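Local coordinates for protein importin subunit beta-1 (Saccharomyces cerevisiae, PDB 5OWU) that carries proteins into the nucleus by pairing with importin alpha, the subunit that recognises the classical nuclear localization signal of the cargo, at residues 150-155 / 190-195; 778-783 / 820-825; 808-813 / 852-857. All blocks are in the same frame, centred on the assembly; numbering follows the deposited sequence.

Contact 1. Residues 150-155 / 190-195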
loop_
_atom_site.group_PDB
_atom_site.type_symbol
_atom_site.label_atom_id
_atom_site.label_comp_id
_atom_site.label_asym_id
_atom_site.label_seq_id
_atom_site.Cartn_x
_atom_site.Cartn_y
_atom_site.Cartn_z
ATOM N N ASN A 150 -5.932 37.582 -4.822
ATOM C CA ASN A 150 -6.220 36.831 -3.605
ATOM C C ASN A 150 -7.618 36.223 -3.636
ATOM O O ASN A 150 -7.826 35.122 -3.118
ATOM C CB ASN A 150 -6.048 37.730 -2.379
ATOM C CG ASN A 150 -7.038 38.882 -2.346
ATOM O OD1 ASN A 150 -7.084 39.708 -3.258
ATOM N ND2 ASN A 150 -7.837 38.940 -1.288
ATOM N N VAL A 151 -8.581 36.911 -4.247
ATOM C CA VAL A 151 -9.939 36.384 -4.310
ATOM C C VAL A 151 -9.995 35.187 -5.250
ATOM O O VAL A 151 -10.586 34.145 -4.927
ATOM C CB VAL A 151 -10.909 37.502 -4.736
ATOM C CG1 VAL A 151 -12.299 36.952 -4.995
ATOM C CG2 VAL A 151 -10.947 38.583 -3.669
ATOM N N LYS A 152 -9.372 35.313 -6.423
ATOM C CA LYS A 152 -9.251 34.178 -7.331
ATOM C C LYS A 152 -8.630 32.981 -6.625
ATOM O O LYS A 152 -9.171 31.868 -6.649
ATOM C CB LYS A 152 -8.391 34.564 -8.535
ATOM C CG LYS A 152 -9.006 35.585 -9.471
ATOM C CD LYS A 152 -7.960 36.091 -10.460
ATOM C CE LYS A 152 -8.590 36.806 -11.646
ATOM N NZ LYS A 152 -7.555 37.308 -12.585
ATOM N N ARG A 153 -7.473 33.197 -6.002
ATOM C CA ARG A 153 -6.705 32.090 -5.448
ATOM C C ARG A 153 -7.445 31.439 -4.286
ATOM O O ARG A 153 -7.521 30.211 -4.197
ATOM C CB ARG A 153 -5.328 32.588 -5.006
ATOM C CG ARG A 153 -4.204 31.569 -5.175
ATOM C CD ARG A 153 -4.263 30.470 -4.124
ATOM N NE ARG A 153 -3.898 30.954 -2.794
ATOM C CZ ARG A 153 -2.650 31.050 -2.342
ATOM N NH1 ARG A 153 -1.624 30.698 -3.114
ATOM N NH2 ARG A 153 -2.425 31.503 -1.112
ATOM N N ALA A 154 -7.992 32.248 -3.377
ATOM C CA ALA A 154 -8.710 31.692 -2.235
ATOM C C ALA A 154 -9.931 30.904 -2.691
ATOM O O ALA A 154 -10.231 29.830 -2.147
ATOM C CB ALA A 154 -9.114 32.811 -1.278
ATOM N N SER A 155 -10.638 31.407 -3.705
ATOM C CA SER A 155 -11.807 30.687 -4.188
ATOM C C SER A 155 -11.408 29.374 -4.848
ATOM O O SER A 155 -12.085 28.354 -4.664
ATOM C CB SER A 155 -12.605 31.575 -5.144
ATOM O OG SER A 155 -12.991 32.769 -4.477
ATOM N N SER A 190 -4.842 30.311 -20.327
ATOM C CA SER A 190 -3.583 31.003 -20.595
ATOM C C SER A 190 -3.672 32.501 -20.330
ATOM O O SER A 190 -2.657 33.132 -20.013
ATOM C CB SER A 190 -3.157 30.761 -22.042
ATOM O OG SER A 190 -4.198 31.111 -22.937
ATOM N N THR A 191 -4.860 33.095 -20.473
ATOM C CA THR A 191 -4.996 34.530 -20.245
ATOM C C THR A 191 -4.719 34.925 -18.798
ATOM O O THR A 191 -4.392 36.089 -18.543
ATOM C CB THR A 191 -6.394 35.007 -20.645
ATOM O OG1 THR A 191 -7.385 34.156 -20.057
ATOM C CG2 THR A 191 -6.554 35.002 -22.163
ATOM N N GLU A 192 -4.846 34.000 -17.846
ATOM C CA GLU A 192 -4.634 34.346 -16.445
ATOM C C GLU A 192 -3.169 34.694 -16.199
ATOM O O GLU A 192 -2.266 33.944 -16.580
ATOM C CB GLU A 192 -5.069 33.198 -15.536
ATOM C CG GLU A 192 -4.696 33.400 -14.076
ATOM C CD GLU A 192 -5.267 34.678 -13.493
ATOM O OE1 GLU A 192 -6.497 34.890 -13.608
ATOM O OE2 GLU A 192 -4.489 35.469 -12.917
ATOM N N THR A 193 -2.942 35.822 -15.523
ATOM C CA THR A 193 -1.610 36.395 -15.380
ATOM C C THR A 193 -0.854 35.886 -14.161
ATOM O O THR A 193 0.381 35.922 -14.159
ATOM C CB THR A 193 -1.714 37.925 -15.303
ATOM O OG1 THR A 193 -2.316 38.422 -16.507
ATOM C CG2 THR A 193 -0.343 38.577 -15.129
ATOM N N SER A 194 -1.551 35.415 -13.132
ATOM C CA SER A 194 -0.910 35.056 -11.874
ATOM C C SER A 194 -0.527 33.582 -11.884
ATOM O O SER A 194 -1.389 32.711 -12.050
ATOM C CB SER A 194 -1.833 35.352 -10.697
ATOM O OG SER A 194 -1.322 34.756 -9.521
ATOM N N LYS A 195 0.764 33.303 -11.683
ATOM C CA LYS A 195 1.217 31.920 -11.598
ATOM C C LYS A 195 0.571 31.205 -10.419
ATOM O O LYS A 195 0.208 30.028 -10.522
ATOM C CB LYS A 195 2.740 31.870 -11.485
ATOM C CG LYS A 195 3.458 32.466 -12.687
ATOM C CD LYS A 195 4.968 32.298 -12.584
ATOM C CE LYS A 195 5.669 32.781 -13.852
ATOM N NZ LYS A 195 7.089 32.321 -13.940
HETATM O O HOH W 1 -4.540 37.372 -10.926
#
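Lys152, on helix 149-165, and Glu192, in the loop between helices 177-188 and 195-208, meet through their side chains alone, with helical backbone at Lys152 and an extended one at Glu192. The two side chains come from opposite directions. Beyond CG the lysine is fully extended, and its NZ donates to the syn lone pair of Glu192 OE1 at 2.8 Å, a salt bridge, with Lys152 CE 3.4 Å from Glu192 OE1. Lys152 NZ also hydrogen-bonds to the carbonyl of Ala145. The bridge joins HEAT 4 to HEAT 5, tying the loop that carries Glu192 to helix 149-165 of the repeat before it in the superhelical stack of the importin beta family. Glu192 bends at chi2 (58°), which curls its carboxylate back over its own loop, where OE2 takes the Ser194 N-H on its anti lone pair (2.9 Å, 162° at the hydrogen). A water donates to Glu192 OE2 at 2.8 Å and accepts a weak bond from Lys152 NZ. With an alanine in place of Glu192 the lysine charge would probably lose its mate, and the Ser194 N-H this acceptor. Ser194, at the N-cap position of helix 195-208, caps the backbone N of Val197 through OG.

Contact 2. Residues 778-783 / 820-825; sequences TIFQFI and QFYGQD
Phe821 and Tyr822, ahead of helix 825-836, receive the ring of Phe780 from helix 776-788 and form an aromatic cluster with it. Before them, Gln820 lays its CG against one face of the Phe821 ring, offset toward the rim. Phe821 makes its main contact through its CB, which stands over the centre of a Phe780 face as a CH-pi contact, 3.9 Å from the ring centroid and only 6° off the normal. The Phe821 ring that follows runs nearly parallel to Phe780, with planes at 15° but slid so far apart that they barely overlap. Tyr822 comes next and meets Phe780 differently: the edge of Phe780 is turned toward the tyrosine face in a T-shaped pair, with planes at 78° and Phe780 CZ 3.6 Å from Tyr822 CZ. The tyrosine hydroxyl lies in the plane of Phe780 at its edge and is hydrogen-bonded to the carbonyl of Ile806. Beyond Gly823, Gln824 folds back, its NE2 donating to Phe821 O at 3.1 Å, closing the turn that leads to helix 825-836. The cluster joins HEAT 18 to HEAT 19: Tyr822 also packs on Ile809 and Ala810 of helix 796-812, while Phe780 touches Trp826 of helix 825-836.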
loop_
_atom_site.group_PDB
_atom_site.type_symbol
_atom_site.label_atom_id
_atom_site.label_comp_id
_atom_site.label_asym_id
_atom_site.label_seq_id
_atom_site.Cartn_x
_atom_site.Cartn_y
_atom_site.Cartn_z
ATOM N N THR A 778 -24.904 -17.828 9.315
ATOM C CA THR A 778 -23.907 -16.777 9.513
ATOM C C THR A 778 -22.621 -17.085 8.748
ATOM O O THR A 778 -22.055 -16.220 8.056
ATOM C CB THR A 778 -23.627 -16.632 11.012
ATOM O OG1 THR A 778 -24.747 -16.010 11.649
ATOM C CG2 THR A 778 -22.386 -15.801 11.278
ATOM N N ILE A 779 -22.139 -18.324 8.868
ATOM C CA ILE A 779 -20.909 -18.696 8.180
ATOM C C ILE A 779 -21.099 -18.579 6.676
ATOM O O ILE A 779 -20.215 -18.099 5.956
ATOM C CB ILE A 779 -20.481 -20.113 8.600
ATOM C CG1 ILE A 779 -20.138 -20.120 10.100
ATOM C CG2 ILE A 779 -19.279 -20.593 7.777
ATOM C CD1 ILE A 779 -19.971 -21.485 10.682
ATOM N N PHE A 780 -22.274 -18.979 6.181
ATOM C CA PHE A 780 -22.525 -18.891 4.749
ATOM C C PHE A 780 -22.597 -17.444 4.281
ATOM O O PHE A 780 -22.162 -17.144 3.164
ATOM C CB PHE A 780 -23.800 -19.653 4.393
ATOM C CG PHE A 780 -23.535 -21.036 3.891
ATOM C CD1 PHE A 780 -23.337 -21.261 2.543
ATOM C CD2 PHE A 780 -23.451 -22.108 4.769
ATOM C CE1 PHE A 780 -23.081 -22.531 2.072
ATOM C CE2 PHE A 780 -23.197 -23.378 4.304
ATOM C CZ PHE A 780 -23.006 -23.589 2.951
ATOM N N GLN A 781 -23.111 -16.534 5.114
ATOM C CA GLN A 781 -23.050 -15.115 4.773
ATOM C C GLN A 781 -21.605 -14.669 4.601
ATOM O O GLN A 781 -21.260 -13.974 3.631
ATOM C CB GLN A 781 -23.738 -14.277 5.852
ATOM C CG GLN A 781 -25.240 -14.506 5.976
ATOM C CD GLN A 781 -25.832 -13.828 7.205
ATOM O OE1 GLN A 781 -25.245 -12.893 7.759
ATOM N NE2 GLN A 781 -26.994 -14.306 7.643
ATOM N N PHE A 782 -20.733 -15.068 5.534
ATOM C CA PHE A 782 -19.321 -14.735 5.359
ATOM C C PHE A 782 -18.784 -15.300 4.045
ATOM O O PHE A 782 -18.097 -14.605 3.285
ATOM C CB PHE A 782 -18.488 -15.249 6.526
ATOM C CG PHE A 782 -17.022 -15.057 6.319
ATOM C CD1 PHE A 782 -16.437 -13.820 6.538
ATOM C CD2 PHE A 782 -16.235 -16.097 5.855
ATOM C CE1 PHE A 782 -15.089 -13.632 6.323
ATOM C CE2 PHE A 782 -14.886 -15.916 5.642
ATOM C CZ PHE A 782 -14.312 -14.681 5.875
ATOM N N ILE A 783 -19.072 -16.574 3.771
ATOM C CA ILE A 783 -18.542 -17.204 2.566
ATOM C C ILE A 783 -19.007 -16.442 1.332
ATOM O O ILE A 783 -18.235 -16.226 0.389
ATOM C CB ILE A 783 -18.944 -18.691 2.519
ATOM C CG1 ILE A 783 -18.338 -19.431 3.724
ATOM C CG2 ILE A 783 -18.479 -19.324 1.213
ATOM C CD1 ILE A 783 -18.670 -20.917 3.808
ATOM N N GLN A 820 -30.968 -26.190 2.605
ATOM C CA GLN A 820 -31.476 -24.958 2.009
ATOM C C GLN A 820 -30.362 -24.017 1.548
ATOM O O GLN A 820 -30.619 -23.118 0.738
ATOM C CB GLN A 820 -32.375 -24.218 3.002
ATOM C CG GLN A 820 -31.694 -23.828 4.312
ATOM C CD GLN A 820 -31.784 -24.901 5.384
ATOM O OE1 GLN A 820 -32.111 -26.053 5.103
ATOM N NE2 GLN A 820 -31.483 -24.525 6.622
ATOM N N PHE A 821 -29.142 -24.166 2.068
ATOM C CA PHE A 821 -28.035 -23.320 1.632
ATOM C C PHE A 821 -27.354 -23.835 0.370
ATOM O O PHE A 821 -26.656 -23.064 -0.300
ATOM C CB PHE A 821 -26.984 -23.204 2.734
ATOM C CG PHE A 821 -27.516 -22.631 4.009
ATOM C CD1 PHE A 821 -27.708 -21.268 4.142
ATOM C CD2 PHE A 821 -27.837 -23.463 5.070
ATOM C CE1 PHE A 821 -28.216 -20.739 5.319
ATOM C CE2 PHE A 821 -28.344 -22.942 6.251
ATOM C CZ PHE A 821 -28.533 -21.582 6.375
ATOM N N TYR A 822 -27.540 -25.109 0.021
ATOM C CA TYR A 822 -26.738 -25.739 -1.022
ATOM C C TYR A 822 -27.406 -25.731 -2.392
ATOM O O TYR A 822 -26.878 -26.355 -3.319
ATOM C CB TYR A 822 -26.392 -27.169 -0.603
ATOM C CG TYR A 822 -25.384 -27.170 0.519
ATOM C CD1 TYR A 822 -25.787 -27.030 1.839
ATOM C CD2 TYR A 822 -24.022 -27.252 0.254
ATOM C CE1 TYR A 822 -24.865 -27.001 2.867
ATOM C CE2 TYR A 822 -23.094 -27.223 1.278
ATOM C CZ TYR A 822 -23.520 -27.094 2.579
ATOM O OH TYR A 822 -22.595 -27.073 3.598
ATOM N N GLY A 823 -28.531 -25.040 -2.550
ATOM C CA GLY A 823 -29.145 -24.832 -3.846
ATOM C C GLY A 823 -28.957 -23.441 -4.409
ATOM O O GLY A 823 -29.573 -23.113 -5.429
ATOM N N GLN A 824 -28.118 -22.616 -3.794
ATOM C CA GLN A 824 -27.975 -21.230 -4.211
ATOM C C GLN A 824 -27.050 -21.131 -5.417
ATOM O O GLN A 824 -25.981 -21.748 -5.448
ATOM C CB GLN A 824 -27.431 -20.389 -3.060
ATOM C CG GLN A 824 -28.219 -20.535 -1.778
ATOM C CD GLN A 824 -27.749 -19.571 -0.718
ATOM O OE1 GLN A 824 -27.918 -18.357 -0.850
ATOM N NE2 GLN A 824 -27.136 -20.100 0.332
ATOM N N ASP A 825 -27.467 -20.342 -6.409
ATOM C CA ASP A 825 -26.639 -20.143 -7.592
ATOM C C ASP A 825 -25.241 -19.681 -7.214
ATOM O O ASP A 825 -24.255 -20.119 -7.812
ATOM C CB ASP A 825 -27.283 -19.127 -8.537
ATOM C CG ASP A 825 -28.417 -19.716 -9.360
ATOM O OD1 ASP A 825 -28.484 -20.953 -9.506
ATOM O OD2 ASP A 825 -29.236 -18.932 -9.876
#

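Contact 3. Residues 808-813 / 852-857; sequences DIAAMF and REQQKR
Ala810 and Gln854 point their CB atoms at each other between helices 796-812 and 842-860, and the methyl of the alanine meets the glutamine CB at 3.6 Å. The backbones come near here, the CA atoms of Ala810 and Gln854 being 5.9 Å apart, a spacing that the small alanine side chain permits. From its CB the glutamine turns along the neighbouring helix instead of into it: CG lies anti to the carbonyl carbon (chi1 -69°), and a second bend at chi2 (-58°) carries the amide group toward Ala811. There Gln854 OE1 comes 3.7 Å from Ala811 CA and 4.0 Å from Ala811 CB, touching carbon without a hydrogen bond across the contact. Gln854 thus straddles two successive alanines, its aliphatic root on the first and its amide oxygen on the second. These helices belong to HEAT 18 and HEAT 19, near the C-terminal end of the chain. Around the contact, Asp808 OD1 accepts a hydrogen bond from the indole N-H of Trp850, and Phe813 O accepts one from Gln858, both on helix 842-860. Ile809, facing elsewhere on helix 796-812, packs on Val776 and Ile779 of helix 776-788.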
loop_
_atom_site.group_PDB
_atom_site.type_symbol
_atom_site.label_atom_id
_atom_site.label_comp_id
_atom_site.label_asym_id
_atom_site.label_seq_id
_atom_site.Cartn_x
_atom_site.Cartn_y
_atom_site.Cartn_z
ATOM N N ASP A 808 -16.955 -29.226 4.371
ATOM C CA ASP A 808 -16.923 -29.811 5.712
ATOM C C ASP A 808 -18.235 -29.577 6.449
ATOM O O ASP A 808 -18.786 -30.494 7.075
ATOM C CB ASP A 808 -15.761 -29.227 6.515
ATOM C CG ASP A 808 -14.406 -29.482 5.869
ATOM O OD1 ASP A 808 -14.316 -30.343 4.968
ATOM O OD2 ASP A 808 -13.425 -28.821 6.277
ATOM N N ILE A 809 -18.752 -28.349 6.398
ATOM C CA ILE A 809 -20.038 -28.093 7.033
ATOM C C ILE A 809 -21.099 -28.996 6.427
ATOM O O ILE A 809 -21.896 -29.610 7.151
ATOM C CB ILE A 809 -20.412 -26.604 6.927
ATOM C CG1 ILE A 809 -19.436 -25.770 7.764
ATOM C CG2 ILE A 809 -21.850 -26.376 7.401
ATOM C CD1 ILE A 809 -19.583 -24.269 7.605
ATOM N N ALA A 810 -21.106 -29.129 5.091
ATOM C CA ALA A 810 -22.045 -30.059 4.470
ATOM C C ALA A 810 -21.904 -31.461 5.059
ATOM O O ALA A 810 -22.904 -32.117 5.367
ATOM C CB ALA A 810 -21.832 -30.107 2.961
ATOM N N ALA A 811 -20.669 -31.937 5.223
ATOM C CA ALA A 811 -20.455 -33.293 5.716
ATOM C C ALA A 811 -20.922 -33.449 7.156
ATOM O O ALA A 811 -21.260 -34.557 7.581
ATOM C CB ALA A 811 -18.977 -33.659 5.613
ATOM N N MET A 812 -20.920 -32.364 7.930
ATOM C CA MET A 812 -21.309 -32.469 9.331
ATOM C C MET A 812 -22.807 -32.676 9.509
ATOM O O MET A 812 -23.236 -33.173 10.555
ATOM C CB MET A 812 -20.879 -31.220 10.087
ATOM C CG MET A 812 -19.392 -31.140 10.339
ATOM S SD MET A 812 -18.944 -29.609 11.141
ATOM C CE MET A 812 -19.933 -29.706 12.630
ATOM N N PHE A 813 -23.627 -32.272 8.537
ATOM C CA PHE A 813 -25.077 -32.392 8.679
ATOM C C PHE A 813 -25.648 -33.274 7.575
ATOM O O PHE A 813 -26.093 -32.764 6.532
ATOM C CB PHE A 813 -25.738 -31.013 8.648
ATOM C CG PHE A 813 -25.318 -30.099 9.777
ATOM C CD1 PHE A 813 -24.203 -29.286 9.652
ATOM C CD2 PHE A 813 -26.054 -30.039 10.957
ATOM C CE1 PHE A 813 -23.822 -28.440 10.679
ATOM C CE2 PHE A 813 -25.678 -29.191 11.990
ATOM C CZ PHE A 813 -24.563 -28.394 11.851
ATOM N N ARG A 852 -18.014 -29.832 -4.095
ATOM C CA ARG A 852 -19.034 -30.105 -5.105
ATOM C C ARG A 852 -19.755 -31.413 -4.806
ATOM O O ARG A 852 -20.990 -31.484 -4.859
ATOM C CB ARG A 852 -18.388 -30.145 -6.494
ATOM C CG ARG A 852 -19.361 -30.353 -7.642
ATOM C CD ARG A 852 -20.457 -29.307 -7.629
ATOM N NE ARG A 852 -21.202 -29.271 -8.882
ATOM C CZ ARG A 852 -22.294 -28.540 -9.076
ATOM N NH1 ARG A 852 -22.777 -27.788 -8.096
ATOM N NH2 ARG A 852 -22.908 -28.562 -10.250
ATOM N N GLU A 853 -18.994 -32.462 -4.484
ATOM C CA GLU A 853 -19.602 -33.720 -4.066
ATOM C C GLU A 853 -20.588 -33.491 -2.927
ATOM O O GLU A 853 -21.755 -33.900 -3.002
ATOM C CB GLU A 853 -18.517 -34.709 -3.640
ATOM C CG GLU A 853 -17.516 -35.050 -4.732
ATOM C CD GLU A 853 -16.307 -35.793 -4.197
ATOM O OE1 GLU A 853 -16.395 -36.355 -3.085
ATOM O OE2 GLU A 853 -15.265 -35.805 -4.887
ATOM N N GLN A 854 -20.140 -32.815 -1.865
ATOM C CA GLN A 854 -21.005 -32.655 -0.699
ATOM C C GLN A 854 -22.214 -31.780 -1.011
ATOM O O GLN A 854 -23.319 -32.049 -0.530
ATOM C CB GLN A 854 -20.205 -32.087 0.471
ATOM C CG GLN A 854 -19.183 -33.056 1.024
ATOM C CD GLN A 854 -19.821 -34.356 1.483
ATOM O OE1 GLN A 854 -20.856 -34.351 2.150
ATOM N NE2 GLN A 854 -19.220 -35.475 1.102
ATOM N N GLN A 855 -22.029 -30.732 -1.812
ATOM C CA GLN A 855 -23.142 -29.862 -2.178
ATOM C C GLN A 855 -24.208 -30.631 -2.955
ATOM O O GLN A 855 -25.405 -30.547 -2.646
ATOM C CB GLN A 855 -22.617 -28.680 -2.996
ATOM C CG GLN A 855 -23.700 -27.759 -3.548
ATOM C CD GLN A 855 -24.016 -28.024 -5.012
ATOM O OE1 GLN A 855 -23.133 -28.355 -5.803
ATOM N NE2 GLN A 855 -25.281 -27.876 -5.377
ATOM N N LYS A 856 -23.788 -31.386 -3.975
ATOM C CA LYS A 856 -24.741 -32.189 -4.737
ATOM C C LYS A 856 -25.459 -33.188 -3.840
ATOM O O LYS A 856 -26.676 -33.388 -3.964
ATOM C CB LYS A 856 -24.029 -32.916 -5.877
ATOM C CG LYS A 856 -23.537 -32.002 -6.977
ATOM C CD LYS A 856 -22.817 -32.786 -8.062
ATOM C CE LYS A 856 -23.078 -32.197 -9.439
ATOM N NZ LYS A 856 -24.504 -32.356 -9.847
ATOM N N ARG A 857 -24.724 -33.831 -2.926
ATOM C CA ARG A 857 -25.377 -34.730 -1.982
ATOM C C ARG A 857 -26.396 -33.980 -1.130
ATOM O O ARG A 857 -27.459 -34.520 -0.805
ATOM C CB ARG A 857 -24.341 -35.425 -1.099
ATOM C CG ARG A 857 -24.960 -36.180 0.065
ATOM C CD ARG A 857 -24.015 -37.218 0.649
ATOM N NE ARG A 857 -24.180 -38.527 0.024
ATOM C CZ ARG A 857 -25.235 -39.318 0.207
ATOM N NH1 ARG A 857 -26.236 -38.931 0.988
ATOM N NH2 ARG A 857 -25.296 -40.496 -0.399
#

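In the fold
Contacts 2 and 3 both join HEAT 18 to HEAT 19, and their centres are 12 Å apart. Their segments alternate along the chain, and they touch directly: Tyr822 O lies 3.0 Å from Gln855 NE2, a probable hydrogen bond, and, within HEAT 18, Ile779 CG2 packs 3.7 Å from Ile809 CD1. With its side chain also packed on Ala810, Tyr822 links the aromatic cluster of 778-783 / 820-825 to both helices of 808-813 / 852-857. Contact 1 closes earlier in the chain, between HEAT 4 and HEAT 5, with its centre about 59 Å from that of contact 2 and 68 Å from that of contact 3, on the opposite side of the chain's centre from contact 3.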